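Local coordinates for Acarbose/maltose binding protein GacH (Streptomyces glaucescens, PDB 3K01) that serves as the solute receptor of an ABC transporter, binding acarbose and an acarbose homolog, and probably maltose as well, at residues 73-78 with 95-100; 124-129 with 297-302; 182-187 with 223-228; 383-386 with 390-393. One frame throughout, in Å; residues are numbered along the deposited sequence.

Interaction 1: residues 73-78 with 95-100; sequences KFKNAA and VADFAS
Helices 67-79 and 92-100 lie side by side against strand 87-91 of the central sheet, and Phe-74 and Phe-98 fill the seam between them. Segments 73-78 and 95-100 run nearly parallel, with axes 14° apart and 11.5 Å from each other, and the aromatic and lysine side chains fill the gap between the backbones. Phe-74 sends the CD2 corner of its ring over one face of Phe-98, 3.5 Å above the plane and over the ring centre. The rings meet obliquely, planes 48° apart and centroids 4.6 Å apart. Met-88 of the strand touches both rings and closes the seam from the sheet side.

Lys-75 runs past the edge of the same ring. Its chain is stretched out beyond CG, and Lys-75 CE lies in the ring plane 3.9 Å from Phe-98 CD1. The ammonium group continues to Asp-97, and a salt bridge of 2.8 Å joins Lys-75 NZ to Asp-97 OD1. NZ arrives on the syn side of that oxygen, 22° out of the carboxylate plane. The other oxygen, OD2, accepts from Asn-71 ND2, and the two partners together limit rotation of the carboxylate. An aromatic centre bordered by an ion pair thus joins neighbouring helices flanking the sheet of a type II periplasmic binding protein fold.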
loop_
_atom_site.group_PDB
_atom_site.type_symbol
_atom_site.label_atom_id
_atom_site.label_comp_id
_atom_site.label_asym_id
_atom_site.label_seq_id
_atom_site.Cartn_x
_atom_site.Cartn_y
_atom_site.Cartn_z
ATOM N N LYS A 73 9.017 -7.795 -16.474
ATOM C CA LYS A 73 10.356 -8.350 -16.658
ATOM C C LYS A 73 10.453 -9.727 -15.992
ATOM O O LYS A 73 11.007 -10.669 -16.553
ATOM C CB LYS A 73 11.396 -7.391 -16.085
ATOM C CG LYS A 73 12.837 -7.716 -16.452
ATOM C CD LYS A 73 13.822 -6.852 -15.674
ATOM C CE LYS A 73 15.295 -7.150 -16.010
ATOM N NZ LYS A 73 15.634 -6.871 -17.422
ATOM N N PHE A 74 9.872 -9.846 -14.798
ATOM C CA PHE A 74 9.947 -11.103 -14.057
ATOM C C PHE A 74 9.115 -12.167 -14.753
ATOM O O PHE A 74 9.576 -13.302 -14.958
ATOM C CB PHE A 74 9.505 -10.937 -12.596
ATOM C CG PHE A 74 9.491 -12.227 -11.831
ATOM C CD1 PHE A 74 10.693 -12.804 -11.441
ATOM C CD2 PHE A 74 8.296 -12.875 -11.534
ATOM C CE1 PHE A 74 10.707 -14.000 -10.719
ATOM C CE2 PHE A 74 8.296 -14.079 -10.824
ATOM C CZ PHE A 74 9.514 -14.639 -10.428
ATOM N N LYS A 75 7.903 -11.802 -15.169
ATOM C CA LYS A 75 7.070 -12.778 -15.856
ATOM C C LYS A 75 7.702 -13.256 -17.152
ATOM O O LYS A 75 7.600 -14.431 -17.492
ATOM C CB LYS A 75 5.680 -12.200 -16.118
ATOM C CG LYS A 75 4.835 -12.091 -14.871
ATOM C CD LYS A 75 3.428 -11.602 -15.238
ATOM C CE LYS A 75 2.556 -11.540 -14.003
ATOM N NZ LYS A 75 1.173 -11.087 -14.334
ATOM N N ASN A 76 8.318 -12.349 -17.887
ATOM C CA ASN A 76 8.951 -12.724 -19.150
ATOM C C ASN A 76 10.145 -13.652 -18.959
ATOM O O ASN A 76 10.320 -14.603 -19.718
ATOM C CB ASN A 76 9.366 -11.480 -19.937
ATOM C CG ASN A 76 8.164 -10.701 -20.446
ATOM O OD1 ASN A 76 7.053 -11.238 -20.542
ATOM N ND2 ASN A 76 8.373 -9.426 -20.737
ATOM N N ALA A 77 10.959 -13.374 -17.948
ATOM C CA ALA A 77 12.130 -14.219 -17.684
ATOM C C ALA A 77 11.686 -15.596 -17.224
ATOM O O ALA A 77 12.153 -16.612 -17.735
ATOM C CB ALA A 77 13.032 -13.580 -16.638
ATOM N N ALA A 78 10.752 -15.644 -16.269
ATOM C CA ALA A 78 10.248 -16.936 -15.797
ATOM C C ALA A 78 9.556 -17.721 -16.913
ATOM O O ALA A 78 9.751 -18.927 -17.078
ATOM C CB ALA A 78 9.310 -16.737 -14.612
ATOM N N VAL A 95 2.362 -11.041 -5.130
ATOM C CA VAL A 95 2.549 -12.393 -4.612
ATOM C C VAL A 95 1.533 -13.334 -5.241
ATOM O O VAL A 95 1.929 -14.353 -5.822
ATOM C CB VAL A 95 2.471 -12.426 -3.085
ATOM C CG1 VAL A 95 2.619 -13.874 -2.581
ATOM C CG2 VAL A 95 3.561 -11.554 -2.493
ATOM N N ALA A 96 0.250 -13.015 -5.149
ATOM C CA ALA A 96 -0.770 -13.876 -5.742
ATOM C C ALA A 96 -0.688 -13.862 -7.264
ATOM O O ALA A 96 -0.923 -14.895 -7.897
ATOM C CB ALA A 96 -2.135 -13.466 -5.291
ATOM N N ASP A 97 -0.333 -12.725 -7.854
ATOM C CA ASP A 97 -0.171 -12.608 -9.307
ATOM C C ASP A 97 0.865 -13.662 -9.748
ATOM O O ASP A 97 0.571 -14.562 -10.557
ATOM C CB ASP A 97 0.265 -11.166 -9.638
ATOM C CG ASP A 97 0.326 -10.864 -11.116
ATOM O OD1 ASP A 97 -0.108 -11.706 -11.932
ATOM O OD2 ASP A 97 0.817 -9.756 -11.415
ATOM N N PHE A 98 2.074 -13.592 -9.213
ATOM C CA PHE A 98 3.147 -14.506 -9.649
ATOM C C PHE A 98 2.867 -15.936 -9.198
ATOM O O PHE A 98 3.159 -16.874 -9.941
ATOM C CB PHE A 98 4.477 -14.062 -9.052
ATOM C CG PHE A 98 4.989 -12.711 -9.526
ATOM C CD1 PHE A 98 4.621 -12.135 -10.741
ATOM C CD2 PHE A 98 5.905 -12.059 -8.739
ATOM C CE1 PHE A 98 5.147 -10.878 -11.111
ATOM C CE2 PHE A 98 6.435 -10.817 -9.100
ATOM C CZ PHE A 98 6.047 -10.231 -10.290
ATOM N N ALA A 99 2.333 -16.138 -7.998
ATOM C CA ALA A 99 2.110 -17.516 -7.526
ATOM C C ALA A 99 1.029 -18.197 -8.357
ATOM O O ALA A 99 1.114 -19.421 -8.604
ATOM C CB ALA A 99 1.756 -17.539 -6.058
ATOM N N SER A 100 0.013 -17.441 -8.766
ATOM C CA SER A 100 -1.096 -17.994 -9.517
ATOM C C SER A 100 -0.687 -18.536 -10.864
ATOM O O SER A 100 -1.458 -19.312 -11.454
ATOM C CB SER A 100 -2.205 -16.958 -9.721
ATOM O OG SER A 100 -1.795 -15.985 -10.667
#

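Interaction 2: residues 124-129 with 297-302; sequences AASTRY and GWNLSV
Asn-299, on strand 293-302, reaches across to Ser-126 and Thr-127 at the bend that follows helix 121-125. Its CG lies anti to the carbonyl carbon and beside its own backbone N (chi1 -65°), a setting that lifts the amide off the strand toward the bend. Ser-126 points its CB at the strand, and its OG lies close to the end of the Asn-299 amide. The same hydroxyl is hydrogen-bonded to Ala-123 O, one helical turn back, which helps to fix where it sits. Val-92 and Trp-368 also touch the serine side chain, and Val-95 rests against Asn-299, so the polar groups meet in a buried setting.

Residues 125-128 form a type I beta turn, which leads from helix 121-125 into strand 128-129. The contact joins this turn to strand 293-302 of the main sheet, and strand 132-148 pairs antiparallel with both strands.

The two branches of Thr-127 go different ways. With OG1 lodged between the backbone N and the carbonyl carbon (chi1 70°), the hydroxyl turns back to the helix, and Thr-127 OG1 donates to Ala-124 O over 2.7 Å. The bond lies in the carbonyl plane, with a C=O...donor angle of 151°. Thr-127 N grips the same Ala-124 O at 3.1 Å, giving this acceptor two donors from one residue. The CG2 methyl packs instead against the end of the Asn-299 amide, and the two side chains meet at about a right angle. Thr-133 and Pro-137 of strand 132-148 also press on the threonine.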
loop_
_atom_site.group_PDB
_atom_site.type_symbol
_atom_site.label_atom_id
_atom_site.label_comp_id
_atom_site.label_asym_id
_atom_site.label_seq_id
_atom_site.Cartn_x
_atom_site.Cartn_y
_atom_site.Cartn_z
ATOM N N ALA A 124 1.829 -10.236 7.093
ATOM C CA ALA A 124 1.900 -11.708 7.005
ATOM C C ALA A 124 0.880 -12.272 6.034
ATOM O O ALA A 124 1.192 -13.156 5.232
ATOM C CB ALA A 124 1.733 -12.329 8.390
ATOM N N ALA A 125 -0.341 -11.758 6.099
ATOM C CA ALA A 125 -1.382 -12.284 5.229
ATOM C C ALA A 125 -1.078 -12.092 3.752
ATOM O O ALA A 125 -1.421 -12.924 2.919
ATOM C CB ALA A 125 -2.705 -11.652 5.586
ATOM N N SER A 126 -0.409 -10.981 3.416
ATOM C CA SER A 126 -0.090 -10.682 2.015
ATOM C C SER A 126 0.900 -11.696 1.411
ATOM O O SER A 126 1.070 -11.727 0.196
ATOM C CB SER A 126 0.523 -9.280 1.871
ATOM O OG SER A 126 1.882 -9.238 2.312
ATOM N N THR A 127 1.541 -12.520 2.256
ATOM C CA THR A 127 2.506 -13.507 1.746
ATOM C C THR A 127 1.863 -14.826 1.342
ATOM O O THR A 127 2.558 -15.699 0.822
ATOM C CB THR A 127 3.610 -13.810 2.793
ATOM O OG1 THR A 127 3.053 -14.548 3.878
ATOM C CG2 THR A 127 4.316 -12.538 3.274
ATOM N N ARG A 128 0.563 -14.978 1.566
ATOM C CA ARG A 128 -0.111 -16.274 1.377
ATOM C C ARG A 128 -1.011 -16.261 0.166
ATOM O O ARG A 128 -1.670 -15.242 -0.125
ATOM C CB ARG A 128 -0.943 -16.638 2.606
ATOM C CG ARG A 128 -0.206 -16.555 3.916
ATOM C CD ARG A 128 0.149 -17.875 4.461
ATOM N NE ARG A 128 -1.001 -18.743 4.695
ATOM C CZ ARG A 128 -0.881 -20.059 4.769
ATOM N NH1 ARG A 128 0.324 -20.612 4.626
ATOM N NH2 ARG A 128 -1.946 -20.822 4.979
ATOM N N TYR A 129 -1.081 -17.406 -0.493
ATOM C CA TYR A 129 -1.935 -17.567 -1.666
ATOM C C TYR A 129 -2.467 -18.982 -1.601
ATOM O O TYR A 129 -1.685 -19.933 -1.583
ATOM C CB TYR A 129 -1.163 -17.341 -2.964
ATOM C CG TYR A 129 -1.990 -17.616 -4.212
ATOM C CD1 TYR A 129 -3.075 -16.817 -4.556
ATOM C CD2 TYR A 129 -1.690 -18.694 -5.041
ATOM C CE1 TYR A 129 -3.822 -17.090 -5.686
ATOM C CE2 TYR A 129 -2.425 -18.962 -6.176
ATOM C CZ TYR A 129 -3.500 -18.151 -6.485
ATOM O OH TYR A 129 -4.245 -18.384 -7.623
ATOM N N GLY A 297 2.891 -2.001 -0.004
ATOM C CA GLY A 297 4.204 -2.417 0.485
ATOM C C GLY A 297 4.819 -3.486 -0.392
ATOM O O GLY A 297 4.351 -3.788 -1.501
ATOM N N TRP A 298 5.885 -4.073 0.140
ATOM C CA TRP A 298 6.728 -5.011 -0.602
ATOM C C TRP A 298 7.068 -6.181 0.278
ATOM O O TRP A 298 7.269 -6.033 1.476
ATOM C CB TRP A 298 8.047 -4.342 -1.047
ATOM C CG TRP A 298 7.837 -3.239 -2.063
ATOM C CD1 TRP A 298 7.599 -1.921 -1.807
ATOM C CD2 TRP A 298 7.757 -3.396 -3.479
ATOM N NE1 TRP A 298 7.415 -1.246 -2.988
ATOM C CE2 TRP A 298 7.510 -2.124 -4.032
ATOM C CE3 TRP A 298 7.918 -4.494 -4.345
ATOM C CZ2 TRP A 298 7.393 -1.916 -5.412
ATOM C CZ3 TRP A 298 7.799 -4.295 -5.712
ATOM C CH2 TRP A 298 7.527 -3.009 -6.233
ATOM N N ASN A 299 7.186 -7.326 -0.387
ATOM C CA ASN A 299 7.608 -8.596 0.170
ATOM C C ASN A 299 8.808 -9.074 -0.637
ATOM O O ASN A 299 9.198 -8.475 -1.641
ATOM C CB ASN A 299 6.432 -9.584 0.080
ATOM C CG ASN A 299 5.256 -9.160 0.939
ATOM O OD1 ASN A 299 5.420 -8.491 1.947
ATOM N ND2 ASN A 299 4.060 -9.569 0.548
ATOM N N LEU A 300 9.352 -10.210 -0.214
ATOM C CA LEU A 300 10.420 -10.897 -0.954
ATOM C C LEU A 300 10.003 -12.320 -1.229
ATOM O O LEU A 300 9.534 -13.019 -0.328
ATOM C CB LEU A 300 11.706 -10.923 -0.143
ATOM C CG LEU A 300 12.182 -9.528 0.252
ATOM C CD1 LEU A 300 12.689 -9.516 1.693
ATOM C CD2 LEU A 300 13.175 -9.016 -0.759
ATOM N N SER A 301 10.157 -12.728 -2.484
ATOM C CA SER A 301 9.769 -14.064 -2.918
ATOM C C SER A 301 10.921 -14.754 -3.614
ATOM O O SER A 301 11.857 -14.110 -4.096
ATOM C CB SER A 301 8.586 -13.959 -3.871
ATOM O OG SER A 301 7.481 -13.392 -3.198
ATOM N N VAL A 302 10.843 -16.071 -3.673
ATOM C CA VAL A 302 11.857 -16.907 -4.296
ATOM C C VAL A 302 11.260 -17.453 -5.590
ATOM O O VAL A 302 10.130 -17.940 -5.594
ATOM C CB VAL A 302 12.256 -18.051 -3.357
ATOM C CG1 VAL A 302 13.243 -18.981 -4.056
ATOM C CG2 VAL A 302 12.853 -17.518 -2.030
#

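Interaction 3: residues 182-187 with 223-228; sequences LYLRGD and RVIKDL
Leu-184, Ile-225 and Leu-228, which meet across this contact, all touch the aromatic Tyr-195 of helix 193-198, and Leu-182 touches it as well. A second flat group, the guanidinium of Arg-185, forms a cation-pi pair with Trp-191 and a salt bridge in which Arg-185 NE donates to Asp-187 OD1 at 2.7 Å. The carboxylate oxygen uses its syn lone pair and lies 19° out of the guanidinium plane.

At the contact itself Leu-184 works through a single methyl. Its CG is turned to the far side from the backbone N (chi1 -179°), which carries the branch over to the helix, and CD1 drops between two residues three apart. Leu-184 CD1 lies 4.0 Å from Ile-225 CB and 3.9 Å from Leu-228 CD1, and the leucine crosses both side chains at about a right angle.

Helix 216-230 belongs to the connection from strand 180-183 to the parallel strand 234-235, so this is the packing of a beta-alpha-beta crossover, with the helix laid against the end of the first strand. Leu-182 adds a looser touch, its CD2 being 4.4 Å from Leu-228 CD1. Around these leucines and Ile-225, Met-383 and Leu-387 of helix 376-387 press on the isoleucine, and Leu-166 of helix 163-177 meets Leu-182 and Leu-228.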
loop_
_atom_site.group_PDB
_atom_site.type_symbol
_atom_site.label_atom_id
_atom_site.label_comp_id
_atom_site.label_asym_id
_atom_site.label_seq_id
_atom_site.Cartn_x
_atom_site.Cartn_y
_atom_site.Cartn_z
ATOM N N LEU A 182 -11.461 19.285 2.135
ATOM C CA LEU A 182 -10.784 18.086 1.655
ATOM C C LEU A 182 -10.579 18.128 0.156
ATOM O O LEU A 182 -11.487 18.499 -0.601
ATOM C CB LEU A 182 -11.670 16.877 1.994
ATOM C CG LEU A 182 -11.203 15.483 1.558
ATOM C CD1 LEU A 182 -9.898 15.059 2.249
ATOM C CD2 LEU A 182 -12.261 14.416 1.749
ATOM N N TYR A 183 -9.412 17.674 -0.306
ATOM C CA TYR A 183 -9.273 17.278 -1.709
ATOM C C TYR A 183 -9.542 15.803 -1.798
ATOM O O TYR A 183 -8.822 15.041 -1.166
ATOM C CB TYR A 183 -7.886 17.596 -2.293
ATOM C CG TYR A 183 -7.888 17.349 -3.780
ATOM C CD1 TYR A 183 -8.138 18.388 -4.663
ATOM C CD2 TYR A 183 -7.745 16.073 -4.301
ATOM C CE1 TYR A 183 -8.212 18.167 -6.039
ATOM C CE2 TYR A 183 -7.795 15.850 -5.679
ATOM C CZ TYR A 183 -8.024 16.886 -6.510
ATOM O OH TYR A 183 -8.094 16.623 -7.861
ATOM N N LEU A 184 -10.606 15.409 -2.513
ATOM C CA LEU A 184 -10.983 14.006 -2.645
ATOM C C LEU A 184 -10.439 13.553 -3.983
ATOM O O LEU A 184 -10.846 14.072 -5.036
ATOM C CB LEU A 184 -12.509 13.886 -2.573
ATOM C CG LEU A 184 -13.055 12.449 -2.668
ATOM C CD1 LEU A 184 -14.294 12.308 -1.848
ATOM C CD2 LEU A 184 -13.361 12.053 -4.104
ATOM N N ARG A 185 -9.492 12.619 -3.971
ATOM C CA ARG A 185 -8.903 12.142 -5.213
ATOM C C ARG A 185 -9.943 11.347 -5.994
ATOM O O ARG A 185 -10.415 10.316 -5.511
ATOM C CB ARG A 185 -7.688 11.262 -4.911
ATOM C CG ARG A 185 -7.057 10.576 -6.112
ATOM C CD ARG A 185 -6.025 11.475 -6.693
ATOM N NE ARG A 185 -5.246 10.919 -7.827
ATOM C CZ ARG A 185 -4.138 10.194 -7.735
ATOM N NH1 ARG A 185 -3.622 9.868 -6.558
ATOM N NH2 ARG A 185 -3.527 9.809 -8.852
ATOM N N GLY A 186 -10.270 11.807 -7.198
ATOM C CA GLY A 186 -11.384 11.203 -7.925
ATOM C C GLY A 186 -11.009 10.333 -9.097
ATOM O O GLY A 186 -11.906 9.762 -9.709
ATOM N N ASP A 187 -9.723 10.274 -9.448
ATOM C CA ASP A 187 -9.325 9.648 -10.706
ATOM C C ASP A 187 -8.455 8.428 -10.482
ATOM O O ASP A 187 -7.890 7.909 -11.460
ATOM C CB ASP A 187 -8.581 10.647 -11.619
ATOM C CG ASP A 187 -7.226 11.060 -11.065
ATOM O OD1 ASP A 187 -7.055 11.032 -9.835
ATOM O OD2 ASP A 187 -6.319 11.442 -11.867
ATOM N N ARG A 223 -22.015 6.651 -2.684
ATOM C CA ARG A 223 -22.817 7.794 -2.239
ATOM C C ARG A 223 -21.995 8.768 -1.406
ATOM O O ARG A 223 -22.146 9.974 -1.546
ATOM C CB ARG A 223 -24.029 7.309 -1.451
ATOM C CG ARG A 223 -25.059 8.397 -1.175
ATOM C CD ARG A 223 -26.311 7.843 -0.529
ATOM N NE ARG A 223 -27.009 6.942 -1.437
ATOM C CZ ARG A 223 -27.248 5.652 -1.203
ATOM N NH1 ARG A 223 -26.851 5.071 -0.069
ATOM N NH2 ARG A 223 -27.909 4.951 -2.109
ATOM N N VAL A 224 -21.140 8.255 -0.529
ATOM C CA VAL A 224 -20.323 9.127 0.337
ATOM C C VAL A 224 -19.431 10.040 -0.479
ATOM O O VAL A 224 -19.335 11.247 -0.189
ATOM C CB VAL A 224 -19.458 8.262 1.300
ATOM C CG1 VAL A 224 -18.291 9.073 1.928
ATOM C CG2 VAL A 224 -20.313 7.642 2.380
ATOM N N ILE A 225 -18.778 9.517 -1.506
ATOM C CA ILE A 225 -17.849 10.365 -2.235
ATOM C C ILE A 225 -18.595 11.473 -2.977
ATOM O O ILE A 225 -18.140 12.617 -3.024
ATOM C CB ILE A 225 -16.893 9.568 -3.176
ATOM C CG1 ILE A 225 -17.632 8.899 -4.361
ATOM C CG2 ILE A 225 -16.051 8.577 -2.368
ATOM C CD1 ILE A 225 -16.678 8.258 -5.359
ATOM N N LYS A 226 -19.753 11.141 -3.543
ATOM C CA LYS A 226 -20.527 12.177 -4.233
ATOM C C LYS A 226 -21.085 13.212 -3.256
ATOM O O LYS A 226 -21.100 14.408 -3.565
ATOM C CB LYS A 226 -21.664 11.514 -5.010
ATOM C CG LYS A 226 -22.448 12.461 -5.959
ATOM C CD LYS A 226 -21.543 13.229 -6.893
ATOM C CE LYS A 226 -22.326 13.875 -8.032
ATOM N NZ LYS A 226 -21.502 14.867 -8.805
ATOM N N ASP A 227 -21.511 12.770 -2.090
ATOM C CA ASP A 227 -21.998 13.686 -1.073
ATOM C C ASP A 227 -20.883 14.625 -0.607
ATOM O O ASP A 227 -21.142 15.812 -0.357
ATOM C CB ASP A 227 -22.590 12.945 0.141
ATOM C CG ASP A 227 -22.940 13.889 1.288
ATOM O OD1 ASP A 227 -23.914 14.645 1.155
ATOM O OD2 ASP A 227 -22.238 13.846 2.292
ATOM N N LEU A 228 -19.665 14.124 -0.461
ATOM C CA LEU A 228 -18.587 15.000 -0.013
ATOM C C LEU A 228 -18.364 16.150 -0.981
ATOM O O LEU A 228 -18.154 17.305 -0.583
ATOM C CB LEU A 228 -17.320 14.180 0.178
ATOM C CG LEU A 228 -17.296 13.403 1.499
ATOM C CD1 LEU A 228 -16.139 12.433 1.536
ATOM C CD2 LEU A 228 -17.164 14.339 2.705
#

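Interaction 4: residues 383-386 with 390-393; sequences MANV and ETSP
Asn-385 and Val-386 face Glu-390 and Thr-391 in the tight alpha-alpha connection between helices 376-387 and 393-407. The close-packed part is mostly backbone. Asn-385 O, near the end of the first helix, accepts from Thr-391 N at 3.1 Å with an N-H...O angle of 143°, and this donor stands above the carbonyl plane, 52° out of it. Glu-390 N adds a weak bond to the same oxygen, and so the loop folds back on the last turn of the helix. Thr-391 OG1 is set against the aliphatic part of the asparagine, 3.4 Å from Asn-385 CB. One residue on, Val-386 CA approaches Thr-391 O at 3.4 Å in a nearly straight CA-H...O contact (163° at H), and the CG2 methyl lies alongside that oxygen. A water donates to both Val-386 O and Thr-391 O. Tyr-222 and Ala-396 cover the buried valine, and Ser-392, as N-cap, starts the second helix with a weak bond to Glu-395 N.

The outer side is looser and lies toward solvent. There Asn-385 ND2 donates to a second water, 2.9 Å away, which also bonds Thr-391 OG1 at 2.8 Å, so the two side chains are linked through solvent. The exposed Glu-390 chain reaches back, extended beyond CG, until its OE1 stands 3.2 Å from Asn-385 OD1, two acceptors with no hydrogen bond between them.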
loop_
_atom_site.group_PDB
_atom_site.type_symbol
_atom_site.label_atom_id
_atom_site.label_comp_id
_atom_site.label_asym_id
_atom_site.label_seq_id
_atom_site.Cartn_x
_atom_site.Cartn_y
_atom_site.Cartn_z
ATOM N N MET A 383 -16.283 5.096 -10.178
ATOM C CA MET A 383 -16.135 6.263 -9.311
ATOM C C MET A 383 -16.093 7.551 -10.138
ATOM O O MET A 383 -16.677 8.561 -9.720
ATOM C CB MET A 383 -14.909 6.158 -8.405
ATOM C CG MET A 383 -14.566 7.507 -7.689
ATOM S SD MET A 383 -13.166 7.380 -6.558
ATOM C CE MET A 383 -12.269 6.270 -7.714
ATOM N N ALA A 384 -15.415 7.533 -11.279
ATOM C CA ALA A 384 -15.390 8.702 -12.146
ATOM C C ALA A 384 -16.791 9.069 -12.597
ATOM O O ALA A 384 -17.171 10.250 -12.588
ATOM C CB ALA A 384 -14.487 8.455 -13.346
ATOM N N ASN A 385 -17.574 8.070 -12.974
ATOM C CA ASN A 385 -18.899 8.326 -13.494
ATOM C C ASN A 385 -19.870 8.775 -12.410
ATOM O O ASN A 385 -20.821 9.493 -12.707
ATOM C CB ASN A 385 -19.389 7.117 -14.292
ATOM C CG ASN A 385 -18.586 6.910 -15.572
ATOM O OD1 ASN A 385 -17.715 7.720 -15.944
ATOM N ND2 ASN A 385 -18.862 5.807 -16.239
ATOM N N VAL A 386 -19.650 8.336 -11.164
ATOM C CA VAL A 386 -20.431 8.848 -10.047
ATOM C C VAL A 386 -20.066 10.322 -9.823
ATOM O O VAL A 386 -20.950 11.176 -9.678
ATOM C CB VAL A 386 -20.168 8.028 -8.764
ATOM C CG1 VAL A 386 -20.663 8.755 -7.504
ATOM C CG2 VAL A 386 -20.822 6.657 -8.894
ATOM N N GLU A 390 -22.965 11.237 -13.881
ATOM C CA GLU A 390 -23.552 10.383 -14.909
ATOM C C GLU A 390 -24.253 9.162 -14.340
ATOM O O GLU A 390 -25.275 8.734 -14.858
ATOM C CB GLU A 390 -22.452 9.926 -15.855
ATOM C CG GLU A 390 -21.779 11.102 -16.535
ATOM C CD GLU A 390 -20.453 10.734 -17.121
ATOM O OE1 GLU A 390 -20.122 9.526 -17.077
ATOM O OE2 GLU A 390 -19.745 11.663 -17.607
ATOM N N THR A 391 -23.708 8.619 -13.258
ATOM C CA THR A 391 -24.130 7.311 -12.760
ATOM C C THR A 391 -24.449 7.423 -11.280
ATOM O O THR A 391 -23.660 7.987 -10.504
ATOM C CB THR A 391 -22.999 6.301 -12.984
ATOM O OG1 THR A 391 -22.715 6.267 -14.380
ATOM C CG2 THR A 391 -23.356 4.915 -12.466
ATOM N N SER A 392 -25.586 6.861 -10.862
ATOM C CA SER A 392 -25.952 6.839 -9.454
ATOM C C SER A 392 -25.100 5.828 -8.689
ATOM O O SER A 392 -24.609 4.861 -9.267
ATOM C CB SER A 392 -27.428 6.466 -9.310
ATOM O OG SER A 392 -27.648 5.114 -9.711
ATOM N N PRO A 393 -24.952 6.024 -7.385
ATOM C CA PRO A 393 -24.282 5.032 -6.547
ATOM C C PRO A 393 -24.763 3.594 -6.738
ATOM O O PRO A 393 -23.936 2.681 -6.785
ATOM C CB PRO A 393 -24.558 5.542 -5.126
ATOM C CG PRO A 393 -24.549 7.020 -5.310
ATOM C CD PRO A 393 -25.282 7.239 -6.613
HETATM O O HOH W 1 -21.057 4.182 -15.135
HETATM O O HOH W 2 -23.539 10.473 -9.236
#

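From the N terminus, interaction 1 comes first, closing a loop of 16 residues that contains strand 87-91 and so joining the helices before and after that strand. Interaction 2 then closes a far longer loop of 167 residues, bringing the bend after helix 121-125 to strand 293-302. Interaction 3 falls wholly within this loop and joins a strand of the same sheet to helix 216-230, on the opposite side of the chain's centre. Interaction 4 closes a very short loop near the C terminus, and no two contacts cross. In space they form two pairs: Tyr-129 packs on Ala-96 and Ser-100, linking 2 with 1, while Pro-393 packs on Arg-223, linking 4 with 3.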